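YdhT protein (Bacillus subtilis, PDB 3CBW) catalyses the random endo-hydrolysis of beta-1,4-mannosidic linkages in mannan, galactomannan and glucomannan, and takes part in glucomannan degradation. Local coordinates at residues D193-R196 and I197-K201. The protein carries 3 engineered substitutions. Residues are numbered along the deposited sequence; the frame is centred on the assembly and turned at random.
Sequences DNER and ISLYK
Glu195 and Leu199, one helical turn apart, carry the main side-chain contact here, their chains crossing at a slant. The glutamate leaves with CG anti to its own N (chi1 179°) and then bends at chi2 (63°), which brings OE2 alongside the leucine: Glu195 OE2 lies 3.4 Å from Leu199 CD2, and Glu195 CG is 3.9 Å from Leu199 CD1. Leu199 CG also sits 3.2 Å from Glu195 O, the carbonyl that accepts from Leu199 N. Replacing Glu195 with an alanine would probably uncover the side of Leu199 CG and CD2 that OE2 now covers, and cost Lys135 its long, weak ion-pair partner. On the N-terminal side, Asp193 is the N-cap of helix 194-214: its OD1 takes the N-H of Arg196 at 3.0 Å, met from above the carboxylate plane, while its backbone O accepts from Ile197 N. This helix follows strand 169-172 in the TIM barrel of glycosyl hydrolase family 26 and precedes strand 220-224. Bends at chi2 and chi3 carry the Arg196 guanidinium to Asn131 OD1 and the carbonyls of Gly185 and Ile129; Asn131 also donates to Asp193 OD2, tying cap and arginine to the start of helix 131-138. Tyr200 N bonds Arg196 O at 2.8 Å, and the tyrosine hydroxyl is hydrogen-bonded to the carbonyl of Leu174, just before His175, which probably helps position the nucleophile, and Glu176, the probable proton donor.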
loop_
_atom_site.group_PDB
_atom_site.type_symbol
_atom_site.label_atom_id
_atom_site.label_comp_id
_atom_site.label_asym_id
_atom_site.label_seq_id
_atom_site.Cartn_x
_atom_site.Cartn_y
_atom_site.Cartn_z
ATOM N N ASP A 193 17.762 -1.302 -15.802
ATOM C CA ASP A 193 17.336 -1.809 -17.097
ATOM C C ASP A 193 16.344 -0.755 -17.555
ATOM O O ASP A 193 15.228 -0.669 -17.038
ATOM C CB ASP A 193 16.699 -3.197 -16.901
ATOM C CG ASP A 193 16.123 -3.808 -18.188
ATOM O OD1 ASP A 193 15.849 -3.082 -19.157
ATOM O OD2 ASP A 193 15.897 -5.037 -18.197
ATOM N N ASN A 194 16.770 0.080 -18.496
ATOM C CA ASN A 194 15.973 1.214 -18.931
ATOM C C ASN A 194 14.659 0.775 -19.554
ATOM O O ASN A 194 13.622 1.398 -19.330
ATOM C CB ASN A 194 16.766 2.058 -19.929
ATOM C CG ASN A 194 17.870 2.838 -19.268
ATOM O OD1 ASN A 194 17.690 3.383 -18.179
ATOM N ND2 ASN A 194 19.030 2.896 -19.917
ATOM N N GLU A 195 14.701 -0.312 -20.314
ATOM C CA GLU A 195 13.487 -0.842 -20.911
ATOM C C GLU A 195 12.522 -1.359 -19.847
ATOM O O GLU A 195 11.322 -1.103 -19.933
ATOM C CB GLU A 195 13.805 -1.922 -21.954
ATOM C CG GLU A 195 12.555 -2.544 -22.614
ATOM C CD GLU A 195 11.703 -1.555 -23.413
ATOM O OE1 GLU A 195 12.163 -0.429 -23.708
ATOM O OE2 GLU A 195 10.553 -1.918 -23.760
ATOM N N ARG A 196 13.036 -2.062 -18.838
ATOM C CA ARG A 196 12.178 -2.534 -17.742
ATOM C C ARG A 196 11.510 -1.368 -17.010
ATOM O O ARG A 196 10.320 -1.446 -16.676
ATOM C CB ARG A 196 12.951 -3.430 -16.771
ATOM C CG ARG A 196 12.138 -3.951 -15.577
ATOM C CD ARG A 196 10.911 -4.762 -15.980
ATOM N NE ARG A 196 11.220 -5.839 -16.927
ATOM C CZ ARG A 196 11.225 -7.139 -16.642
ATOM N NH1 ARG A 196 10.943 -7.590 -15.413
ATOM N NH2 ARG A 196 11.511 -8.002 -17.610
ATOM N N ILE A 197 12.258 -0.299 -16.756
ATOM C CA ILE A 197 11.716 0.883 -16.096
ATOM C C ILE A 197 10.558 1.457 -16.930
ATOM O O ILE A 197 9.490 1.773 -16.387
ATOM C CB ILE A 197 12.837 1.923 -15.847
ATOM C CG1 ILE A 197 13.786 1.418 -14.754
ATOM C CG2 ILE A 197 12.268 3.310 -15.513
ATOM C CD1 ILE A 197 15.135 2.121 -14.714
ATOM N N SER A 198 10.749 1.559 -18.248
ATOM C CA SER A 198 9.699 2.061 -19.134
ATOM C C SER A 198 8.467 1.160 -19.120
ATOM O O SER A 198 7.319 1.635 -19.043
ATOM C CB SER A 198 10.230 2.184 -20.559
ATOM O OG SER A 198 9.190 2.610 -21.416
ATOM N N LEU A 199 8.702 -0.146 -19.204
ATOM C CA LEU A 199 7.610 -1.109 -19.204
ATOM C C LEU A 199 6.833 -1.100 -17.885
ATOM O O LEU A 199 5.602 -1.235 -17.884
ATOM C CB LEU A 199 8.124 -2.514 -19.525
ATOM C CG LEU A 199 8.735 -2.701 -20.923
ATOM C CD1 LEU A 199 9.396 -4.082 -21.024
ATOM C CD2 LEU A 199 7.701 -2.513 -22.036
ATOM N N TYR A 200 7.542 -0.950 -16.769
ATOM C CA TYR A 200 6.868 -0.844 -15.490
ATOM C C TYR A 200 5.900 0.343 -15.487
ATOM O O TYR A 200 4.741 0.221 -15.051
ATOM C CB TYR A 200 7.855 -0.692 -14.328
ATOM C CG TYR A 200 7.090 -0.430 -13.049
ATOM C CD1 TYR A 200 6.588 -1.489 -12.303
ATOM C CD2 TYR A 200 6.796 0.875 -12.632
ATOM C CE1 TYR A 200 5.829 -1.269 -11.153
ATOM C CE2 TYR A 200 6.044 1.099 -11.496
ATOM C CZ TYR A 200 5.562 0.026 -10.762
ATOM O OH TYR A 200 4.828 0.277 -9.628
ATOM N N LYS A 201 6.380 1.500 -15.933
ATOM C CA LYS A 201 5.531 2.683 -15.959
ATOM C C LYS A 201 4.298 2.432 -16.812
ATOM O O LYS A 201 3.196 2.830 -16.432
ATOM C CB LYS A 201 6.294 3.915 -16.436
ATOM C CG LYS A 201 7.375 4.375 -15.485
ATOM C CD LYS A 201 8.110 5.537 -16.093
ATOM C CE LYS A 201 9.403 5.808 -15.393
ATOM N NZ LYS A 201 10.240 6.695 -16.237
#